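Local atomic coordinates of protein MJ1225 (Methanocaldococcus jannaschii, PDB entry 3KH5), a protein that is of unknown function but binds AMP and ADP through its CBS domains, probably as an archaeal counterpart of the gamma subunit of AMP-activated protein kinase. Residues 53-56 with 57-60; 65-68 with 69-72; 192-195 with 196-200. All blocks are in the same frame, centred on the assembly; numbering follows the deposited sequence.

Contact 1. Residues 53-56 with 57-60; sequences TSMD and IVDF. With ADP (adenosine-5'-diphosphate), chain D.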
loop_
_atom_site.group_PDB
_atom_site.type_symbol
_atom_site.label_atom_id
_atom_site.label_comp_id
_atom_site.label_asym_id
_atom_site.label_seq_id
_atom_site.Cartn_x
_atom_site.Cartn_y
_atom_site.Cartn_z
ATOM N N THR A 53 -7.702 0.603 1.923
ATOM C CA THR A 53 -6.271 0.472 2.177
ATOM C C THR A 53 -5.734 1.815 2.648
ATOM O O THR A 53 -6.473 2.803 2.690
ATOM C CB THR A 53 -5.490 0.060 0.911
ATOM O OG1 THR A 53 -5.424 1.173 0.010
ATOM C CG2 THR A 53 -6.140 -1.141 0.208
ATOM N N SER A 54 -4.445 1.856 2.975
ATOM C CA SER A 54 -3.805 3.092 3.424
ATOM C C SER A 54 -3.804 4.169 2.345
ATOM O O SER A 54 -3.769 5.358 2.656
ATOM C CB SER A 54 -2.379 2.825 3.913
ATOM O OG SER A 54 -1.606 2.177 2.923
ATOM N N MET A 55 -3.835 3.746 1.084
ATOM C CA MET A 55 -3.898 4.674 -0.041
ATOM C C MET A 55 -5.211 5.435 -0.086
ATOM O O MET A 55 -5.230 6.617 -0.422
ATOM C CB MET A 55 -3.666 3.945 -1.360
ATOM C CG MET A 55 -2.205 3.887 -1.722
ATOM S SD MET A 55 -1.656 5.496 -2.305
ATOM C CE MET A 55 -0.311 5.738 -1.132
ATOM N N ASP A 56 -6.304 4.768 0.261
ATOM C CA ASP A 56 -7.595 5.439 0.374
ATOM C C ASP A 56 -7.577 6.488 1.478
ATOM O O ASP A 56 -8.221 7.534 1.366
ATOM C CB ASP A 56 -8.691 4.424 0.668
ATOM C CG ASP A 56 -8.900 3.455 -0.465
ATOM O OD1 ASP A 56 -9.135 3.917 -1.601
ATOM O OD2 ASP A 56 -8.846 2.230 -0.218
ATOM N N ILE A 57 -6.849 6.186 2.552
ATOM C CA ILE A 57 -6.699 7.110 3.674
ATOM C C ILE A 57 -5.850 8.306 3.250
ATOM O O ILE A 57 -6.159 9.443 3.606
ATOM C CB ILE A 57 -6.061 6.437 4.924
ATOM C CG1 ILE A 57 -6.908 5.256 5.427
ATOM C CG2 ILE A 57 -5.803 7.476 6.047
ATOM C CD1 ILE A 57 -8.308 5.616 5.940
ATOM N N VAL A 58 -4.787 8.046 2.489
ATOM C CA VAL A 58 -3.936 9.112 1.932
ATOM C C VAL A 58 -4.717 10.036 0.979
ATOM O O VAL A 58 -4.501 11.252 0.957
ATOM C CB VAL A 58 -2.661 8.531 1.258
ATOM C CG1 VAL A 58 -1.890 9.600 0.483
ATOM C CG2 VAL A 58 -1.757 7.903 2.306
ATOM N N ASP A 59 -5.623 9.442 0.207
ATOM C CA ASP A 59 -6.576 10.162 -0.644
ATOM C C ASP A 59 -7.465 11.096 0.204
ATOM O O ASP A 59 -7.515 12.313 -0.016
ATOM C CB ASP A 59 -7.402 9.095 -1.384
ATOM C CG ASP A 59 -8.331 9.663 -2.445
ATOM O OD1 ASP A 59 -8.814 10.803 -2.307
ATOM O OD2 ASP A 59 -8.610 8.930 -3.420
ATOM N N PHE A 60 -8.149 10.493 1.174
ATOM C CA PHE A 60 -8.979 11.171 2.170
ATOM C C PHE A 60 -8.275 12.339 2.874
ATOM O O PHE A 60 -8.873 13.392 3.087
ATOM C CB PHE A 60 -9.430 10.116 3.186
ATOM C CG PHE A 60 -10.168 10.657 4.374
ATOM C CD1 PHE A 60 -11.438 11.208 4.239
ATOM C CD2 PHE A 60 -9.611 10.560 5.648
ATOM C CE1 PHE A 60 -12.127 11.687 5.349
ATOM C CE2 PHE A 60 -10.292 11.035 6.766
ATOM C CZ PHE A 60 -11.553 11.599 6.616
HETATM P PB ADP D . -2.374 -2.129 -4.130
HETATM O O1B ADP D . -1.610 -1.725 -5.345
HETATM O O2B ADP D . -1.380 -2.447 -2.880
HETATM O O3B ADP D . -3.269 -3.463 -4.324
HETATM P PA ADP D . -2.815 0.088 -2.747
HETATM O O1A ADP D . -2.258 1.353 -3.273
HETATM O O2A ADP D . -3.398 0.138 -1.225
HETATM O O3A ADP D . -3.432 -1.051 -3.659
HETATM O "O5'" ADP D . -4.296 0.738 -3.075
HETATM C "C5'" ADP D . -4.609 1.566 -4.239
HETATM C "C4'" ADP D . -6.143 1.640 -4.513
HETATM O "O4'" ADP D . -6.564 0.344 -5.046
HETATM C "C3'" ADP D . -7.025 1.923 -3.278
HETATM O "O3'" ADP D . -8.083 2.813 -3.659
HETATM C "C2'" ADP D . -7.570 0.539 -2.913
HETATM O "O2'" ADP D . -8.848 0.612 -2.258
HETATM C "C1'" ADP D . -7.711 -0.108 -4.286
HETATM N N9 ADP D . -7.672 -1.597 -4.187
HETATM C C8 ADP D . -6.784 -2.377 -3.558
HETATM N N7 ADP D . -7.125 -3.660 -3.728
HETATM C C5 ADP D . -8.230 -3.690 -4.467
HETATM C C6 ADP D . -9.042 -4.700 -4.966
HETATM N N6 ADP D . -8.770 -5.979 -4.723
HETATM N N1 ADP D . -10.115 -4.359 -5.702
HETATM C C2 ADP D . -10.408 -3.090 -5.958
HETATM N N3 ADP D . -9.654 -2.104 -5.497
HETATM C C4 ADP D . -8.570 -2.380 -4.756
HETATM O O HOH W 1 -8.236 6.376 -3.324
#

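Contact 2. Residues 65-68 with 69-72; sequences SKYN and LIRE. With AMP (adenosine monophosphate), chain F.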
loop_
_atom_site.group_PDB
_atom_site.type_symbol
_atom_site.label_atom_id
_atom_site.label_comp_id
_atom_site.label_asym_id
_atom_site.label_seq_id
_atom_site.Cartn_x
_atom_site.Cartn_y
_atom_site.Cartn_z
ATOM N N SER A 65 -9.745 12.911 -4.396
ATOM C CA SER A 65 -11.126 13.381 -4.367
ATOM C C SER A 65 -11.832 13.104 -3.040
ATOM O O SER A 65 -12.758 13.827 -2.676
ATOM C CB SER A 65 -11.921 12.780 -5.535
ATOM O OG SER A 65 -13.243 13.295 -5.592
ATOM N N LYS A 66 -11.392 12.075 -2.317
ATOM C CA LYS A 66 -12.017 11.717 -1.037
ATOM C C LYS A 66 -11.757 12.759 0.051
ATOM O O LYS A 66 -12.443 12.780 1.078
ATOM C CB LYS A 66 -11.576 10.322 -0.584
ATOM C CG LYS A 66 -12.094 9.223 -1.496
ATOM C CD LYS A 66 -11.317 7.934 -1.334
ATOM C CE LYS A 66 -11.674 6.983 -2.465
ATOM N NZ LYS A 66 -11.243 5.584 -2.209
ATOM N N TYR A 67 -10.778 13.627 -0.191
ATOM C CA TYR A 67 -10.479 14.734 0.713
ATOM C C TYR A 67 -11.646 15.702 0.901
ATOM O O TYR A 67 -11.730 16.394 1.922
ATOM C CB TYR A 67 -9.248 15.502 0.239
ATOM C CG TYR A 67 -8.957 16.734 1.060
ATOM C CD1 TYR A 67 -8.537 16.624 2.385
ATOM C CD2 TYR A 67 -9.112 18.010 0.519
ATOM C CE1 TYR A 67 -8.268 17.749 3.151
ATOM C CE2 TYR A 67 -8.844 19.146 1.278
ATOM C CZ TYR A 67 -8.425 19.007 2.594
ATOM O OH TYR A 67 -8.160 20.122 3.355
ATOM N N ASN A 68 -12.544 15.753 -0.077
ATOM C CA ASN A 68 -13.671 16.672 0.012
ATOM C C ASN A 68 -14.719 16.286 1.063
ATOM O O ASN A 68 -15.617 17.078 1.366
ATOM C CB ASN A 68 -14.285 16.940 -1.367
ATOM C CG ASN A 68 -13.767 18.236 -1.994
ATOM O OD1 ASN A 68 -12.615 18.633 -1.791
ATOM N ND2 ASN A 68 -14.626 18.900 -2.758
ATOM N N LEU A 69 -14.584 15.087 1.635
ATOM C CA LEU A 69 -15.360 14.729 2.824
ATOM C C LEU A 69 -14.946 15.594 4.021
ATOM O O LEU A 69 -15.802 16.069 4.771
ATOM C CB LEU A 69 -15.241 13.233 3.155
ATOM C CG LEU A 69 -16.203 12.685 4.229
ATOM C CD1 LEU A 69 -17.669 12.855 3.811
ATOM C CD2 LEU A 69 -15.910 11.208 4.526
ATOM N N ILE A 70 -13.638 15.796 4.189
ATOM C CA ILE A 70 -13.106 16.706 5.202
ATOM C C ILE A 70 -13.449 18.158 4.847
ATOM O O ILE A 70 -14.185 18.821 5.588
ATOM C CB ILE A 70 -11.561 16.555 5.377
ATOM C CG1 ILE A 70 -11.201 15.163 5.913
ATOM C CG2 ILE A 70 -11.002 17.640 6.320
ATOM C CD1 ILE A 70 -9.725 14.792 5.753
ATOM N N ARG A 71 -12.942 18.637 3.705
ATOM C CA ARG A 71 -12.958 20.078 3.376
ATOM C C ARG A 71 -14.355 20.690 3.205
ATOM O O ARG A 71 -14.583 21.838 3.600
ATOM C CB ARG A 71 -12.051 20.418 2.169
ATOM C CG ARG A 71 -11.876 21.944 1.927
ATOM C CD ARG A 71 -10.701 22.315 0.997
ATOM N NE ARG A 71 -9.502 22.737 1.731
ATOM C CZ ARG A 71 -8.301 22.936 1.181
ATOM N NH1 ARG A 71 -8.113 22.754 -0.121
ATOM N NH2 ARG A 71 -7.278 23.315 1.940
ATOM N N GLU A 72 -15.282 19.927 2.631
ATOM C CA GLU A 72 -16.612 20.451 2.309
ATOM C C GLU A 72 -17.693 20.089 3.314
ATOM O O GLU A 72 -18.333 20.975 3.890
ATOM C CB GLU A 72 -17.051 19.972 0.929
ATOM C CG GLU A 72 -16.368 20.658 -0.221
ATOM C CD GLU A 72 -16.736 22.121 -0.316
ATOM O OE1 GLU A 72 -17.945 22.441 -0.369
ATOM O OE2 GLU A 72 -15.807 22.955 -0.344
HETATM P P AMP F . -23.524 16.619 1.220
HETATM O O1P AMP F . -24.427 16.222 0.114
HETATM O O2P AMP F . -22.902 15.338 1.999
HETATM O O3P AMP F . -24.305 17.466 2.352
HETATM O "O5'" AMP F . -22.306 17.550 0.748
HETATM C "C5'" AMP F . -21.118 17.605 1.529
HETATM C "C4'" AMP F . -19.933 18.212 0.743
HETATM O "O4'" AMP F . -18.759 17.358 0.913
HETATM C "C3'" AMP F . -20.136 18.343 -0.773
HETATM O "O3'" AMP F . -19.345 19.429 -1.284
HETATM C "C2'" AMP F . -19.640 17.000 -1.303
HETATM O "O2'" AMP F . -19.077 17.162 -2.612
HETATM C "C1'" AMP F . -18.534 16.606 -0.319
HETATM N N9 AMP F . -18.552 15.159 0.020
HETATM C C8 AMP F . -19.484 14.520 0.733
HETATM N N7 AMP F . -19.157 13.232 0.835
HETATM C C5 AMP F . -18.010 13.051 0.191
HETATM C C6 AMP F . -17.196 11.947 -0.037
HETATM N N6 AMP F . -17.531 10.753 0.441
HETATM N N1 AMP F . -16.066 12.106 -0.750
HETATM C C2 AMP F . -15.723 13.295 -1.233
HETATM N N3 AMP F . -16.480 14.366 -1.031
HETATM C C4 AMP F . -17.622 14.276 -0.326
#

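Contact 3. Residues 192-195 with 196-200; sequences GIIT and STDFI. With AMP (adenosine monophosphate), chain C.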
loop_
_atom_site.group_PDB
_atom_site.type_symbol
_atom_site.label_atom_id
_atom_site.label_comp_id
_atom_site.label_asym_id
_atom_site.label_seq_id
_atom_site.Cartn_x
_atom_site.Cartn_y
_atom_site.Cartn_z
ATOM N N GLY A 192 16.213 9.129 1.250
ATOM C CA GLY A 192 15.200 8.478 2.069
ATOM C C GLY A 192 14.116 7.783 1.263
ATOM O O GLY A 192 14.182 7.710 0.036
ATOM N N ILE A 193 13.122 7.258 1.970
ATOM C CA ILE A 193 11.924 6.690 1.356
ATOM C C ILE A 193 10.712 7.077 2.209
ATOM O O ILE A 193 10.814 7.198 3.433
ATOM C CB ILE A 193 12.037 5.145 1.181
ATOM C CG1 ILE A 193 10.962 4.606 0.218
ATOM C CG2 ILE A 193 12.019 4.421 2.539
ATOM C CD1 ILE A 193 11.228 3.190 -0.306
ATOM N N ILE A 194 9.577 7.291 1.552
ATOM C CA ILE A 194 8.327 7.623 2.226
ATOM C C ILE A 194 7.211 6.766 1.612
ATOM O O ILE A 194 7.153 6.607 0.386
ATOM C CB ILE A 194 8.029 9.157 2.136
ATOM C CG1 ILE A 194 6.875 9.554 3.066
ATOM C CG2 ILE A 194 7.756 9.605 0.697
ATOM C CD1 ILE A 194 7.283 9.686 4.526
ATOM N N THR A 195 6.357 6.186 2.460
ATOM C CA THR A 195 5.251 5.335 1.991
ATOM C C THR A 195 3.917 5.778 2.603
ATOM O O THR A 195 3.906 6.554 3.557
ATOM C CB THR A 195 5.496 3.818 2.271
ATOM O OG1 THR A 195 5.254 3.523 3.652
ATOM C CG2 THR A 195 6.922 3.398 1.894
ATOM N N SER A 196 2.802 5.287 2.058
ATOM C CA SER A 196 1.469 5.616 2.588
ATOM C C SER A 196 1.301 5.215 4.063
ATOM O O SER A 196 0.551 5.852 4.807
ATOM C CB SER A 196 0.371 4.978 1.737
ATOM O OG SER A 196 0.483 3.564 1.721
ATOM N N THR A 197 2.019 4.163 4.464
ATOM C CA THR A 197 2.055 3.647 5.841
ATOM C C THR A 197 2.587 4.690 6.836
ATOM O O THR A 197 2.058 4.838 7.947
ATOM C CB THR A 197 2.909 2.342 5.901
ATOM O OG1 THR A 197 2.170 1.259 5.320
ATOM C CG2 THR A 197 3.280 1.971 7.328
ATOM N N ASP A 198 3.631 5.406 6.419
ATOM C CA ASP A 198 4.194 6.515 7.191
ATOM C C ASP A 198 3.145 7.583 7.486
ATOM O O ASP A 198 3.140 8.179 8.567
ATOM C CB ASP A 198 5.366 7.145 6.433
ATOM C CG ASP A 198 6.549 6.206 6.304
ATOM O OD1 ASP A 198 6.931 5.583 7.316
ATOM O OD2 ASP A 198 7.106 6.091 5.191
ATOM N N PHE A 199 2.260 7.818 6.518
ATOM C CA PHE A 199 1.198 8.804 6.679
ATOM C C PHE A 199 0.151 8.337 7.722
ATOM O O PHE A 199 -0.327 9.163 8.519
ATOM C CB PHE A 199 0.587 9.218 5.316
ATOM C CG PHE A 199 1.561 9.949 4.380
ATOM C CD1 PHE A 199 2.856 10.280 4.792
ATOM C CD2 PHE A 199 1.161 10.329 3.097
ATOM C CE1 PHE A 199 3.739 10.952 3.936
ATOM C CE2 PHE A 199 2.039 11.007 2.235
ATOM C CZ PHE A 199 3.329 11.315 2.660
ATOM N N ILE A 200 -0.163 7.030 7.745
ATOM C CA ILE A 200 -1.059 6.458 8.776
ATOM C C ILE A 200 -0.434 6.516 10.166
ATOM O O ILE A 200 -1.114 6.829 11.159
ATOM C CB ILE A 200 -1.402 4.949 8.555
ATOM C CG1 ILE A 200 -1.716 4.613 7.075
ATOM C CG2 ILE A 200 -2.598 4.524 9.456
ATOM C CD1 ILE A 200 -2.948 5.314 6.532
HETATM P P AMP C . 5.154 -0.361 3.517
HETATM O O1P AMP C . 4.249 -1.344 4.165
HETATM O O2P AMP C . 4.315 0.817 2.798
HETATM O O3P AMP C . 6.042 -1.025 2.333
HETATM O "O5'" AMP C . 6.164 0.366 4.529
HETATM C "C5'" AMP C . 6.282 0.014 5.929
HETATM C "C4'" AMP C . 7.519 0.689 6.527
HETATM O "O4'" AMP C . 8.648 0.166 5.769
HETATM C "C3'" AMP C . 7.417 2.196 6.228
HETATM O "O3'" AMP C . 7.898 2.970 7.346
HETATM C "C2'" AMP C . 8.346 2.377 5.030
HETATM O "O2'" AMP C . 8.949 3.676 5.060
HETATM C "C1'" AMP C . 9.393 1.282 5.256
HETATM N N9 AMP C . 10.061 0.855 3.992
HETATM C C8 AMP C . 9.464 0.494 2.851
HETATM N N7 AMP C . 10.385 0.179 1.941
HETATM C C5 AMP C . 11.575 0.344 2.507
HETATM C C6 AMP C . 12.876 0.173 2.061
HETATM N N6 AMP C . 13.108 -0.235 0.815
HETATM N N1 AMP C . 13.892 0.427 2.908
HETATM C C2 AMP C . 13.668 0.835 4.155
HETATM N N3 AMP C . 12.435 1.007 4.611
HETATM C C4 AMP C . 11.376 0.769 3.813
#

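Contact 1. Residues 53-56 with 57-60
S54 and V58, M55 and D59, and D56 and F60 are paired in the opening turns of helix 54-63, which a capping box of T53 and D56 begins in the first CBS repeat. The backbone acceptors are used in order: S54 O takes V58 N at 2.9 Å, M55 O takes D59 N, and D56 O takes F60 N in an almost straight bond (173°). The bond from I57 N to T53 O is weak. In the box, D56 OD2 accepts T53 N at 2.9 Å on its anti lone pair, the one pointing away from the other carboxylate oxygen. In return T53 OG1 accepts a weak bond from M55 N and donates to ADP O2A at 2.6 Å. Its torsion (chi1 73°) sets OG1 between the backbone N and carbonyl carbon, where it can serve both the helix start and the phosphate. D56 grips the ribose with both oxygens: ADP O2' donates to OD2 and ADP O3' to OD1, each at 2.6 Å. OD1 is also in a salt bridge with K66, which probably offsets the negative charge of D56. On the neighbouring turn, D59 OD1 accepts from the backbone N of K66. S54 OG is hydrogen-bonded to the hydroxyl of S196, so this buried polar group also has a mate. Apolar contact between the side chains is slight, with M55 CE 4.3 Å from V58 CG2. Between the two aspartates, one water donates to D56 OD1 at 3.1 Å and to D59 OD2 at 2.6 Å.

Contact 2. Residues 65-68 with 69-72
The pocket for the AMP of chain F, at the start of helix 68-73, is lined where N68 meets E72, while Y67 packs on I70 and R71 along an adjoining side of the same turn. The backbone bonds are mixed: K66 O accepts L69 N, Y67 O accepts R71 N in the carbonyl plane at 3.1 Å as well as a weak bond from I70 N, and N68 O receives E72 N from above its carbonyl plane. With CG of Y67 opposite the backbone N (chi1 175°), the ring extends along the following turn. There its CD1 lies 4.0 Å from I70 CD1, and its CE2 lies 3.6 Å from R71 CB. The chain of R71 bends at chi3 (-99°) and brings CZ to the edge of the ring, in its plane. The guanidinium stands nearly upright to the ring, at 79°, and Y67 OH sits over one of its faces; the 3.4 Å between Y67 OH and R71 NE is no hydrogen bond, its angle being poor. Replacing Y67 by an alanine would probably open a gap beside I70 and set the guanidinium of R71 free to turn. N68 and E72 run side by side, N68 ND2 lying 3.5 Å from E72 CG. The CB atoms of both touch the nucleotide, with N68 CB 3.4 Å from AMP N3 and E72 CB 3.1 Å from AMP O4'. L69 adds its CD1, 3.3 Å from AMP N7, and E88 OE1 is hydrogen-bonded to the AMP as well. The start of helix 68-73, where three- and four-residue spacings mix, thus forms one wall of the adenosine site.

Contact 3. Residues 192-195 with 196-200
Between T195 and S196 the backbone passes directly from strand to helix, the axes of 192-195 and 196-200 standing 69° apart in direction and passing 5.7 Å from each other. T195 and D198 close this corner as a capping box: T195 N donates to D198 OD2 at 2.8 Å, meeting it on the anti side and somewhat out of the carboxylate plane, while T195 OG1 takes a weak bond from T197 N. The same hydroxyl donates to O2P of the AMP of chain C at 3.0 Å, with OG1 set between the backbone N and the carbonyl carbon (chi1 77°), within reach of T197 N and the phosphate alike. T197 OG1 adds a weak bond to AMP O2P. D198 holds the ribose through both oxygens, AMP O3' donating to OD1 at 2.8 Å and AMP O2' to OD2 at 3.0 Å; OD2 therefore accepts from the backbone and the sugar together. These are the phosphate and ribose contacts of a CBS nucleotide site. Behind the carboxylate, I194 CD1 comes within 3.7 Å of D198 OD2, and I194 CG1 lies 3.5 Å from F199 CE1, the two side chains crossing at about a right angle. T195 O stands over one face of the F199 ring, toward its rim. Strand 189-195 pairs antiparallel with 181-186, I194 and F199 pack against helices 167-177 and 225-228, and S196 and I200 face helix 54-63.

The three contacts come in series along the chain. Contact 1 opens helix 54-63, and contact 2 runs from the following loop into helix 68-73; their centres are 12 Å apart, and they touch through K66 and also where F60 meets I70. Contact 3, in the third CBS repeat, also has its centre 12 Å from contact 1: helices 54-63 and 196-203 pack together, with I57 on I200. Contacts 2 and 3 do not touch, their nearest atoms being about 11 Å apart. Contacts 1 and 3 repeat one strand-to-helix corner, each serving its own nucleotide. Contact 1, touching both of the others, thus lies between the peripheral AMP site of contact 2 and the central nucleotide of contact 3.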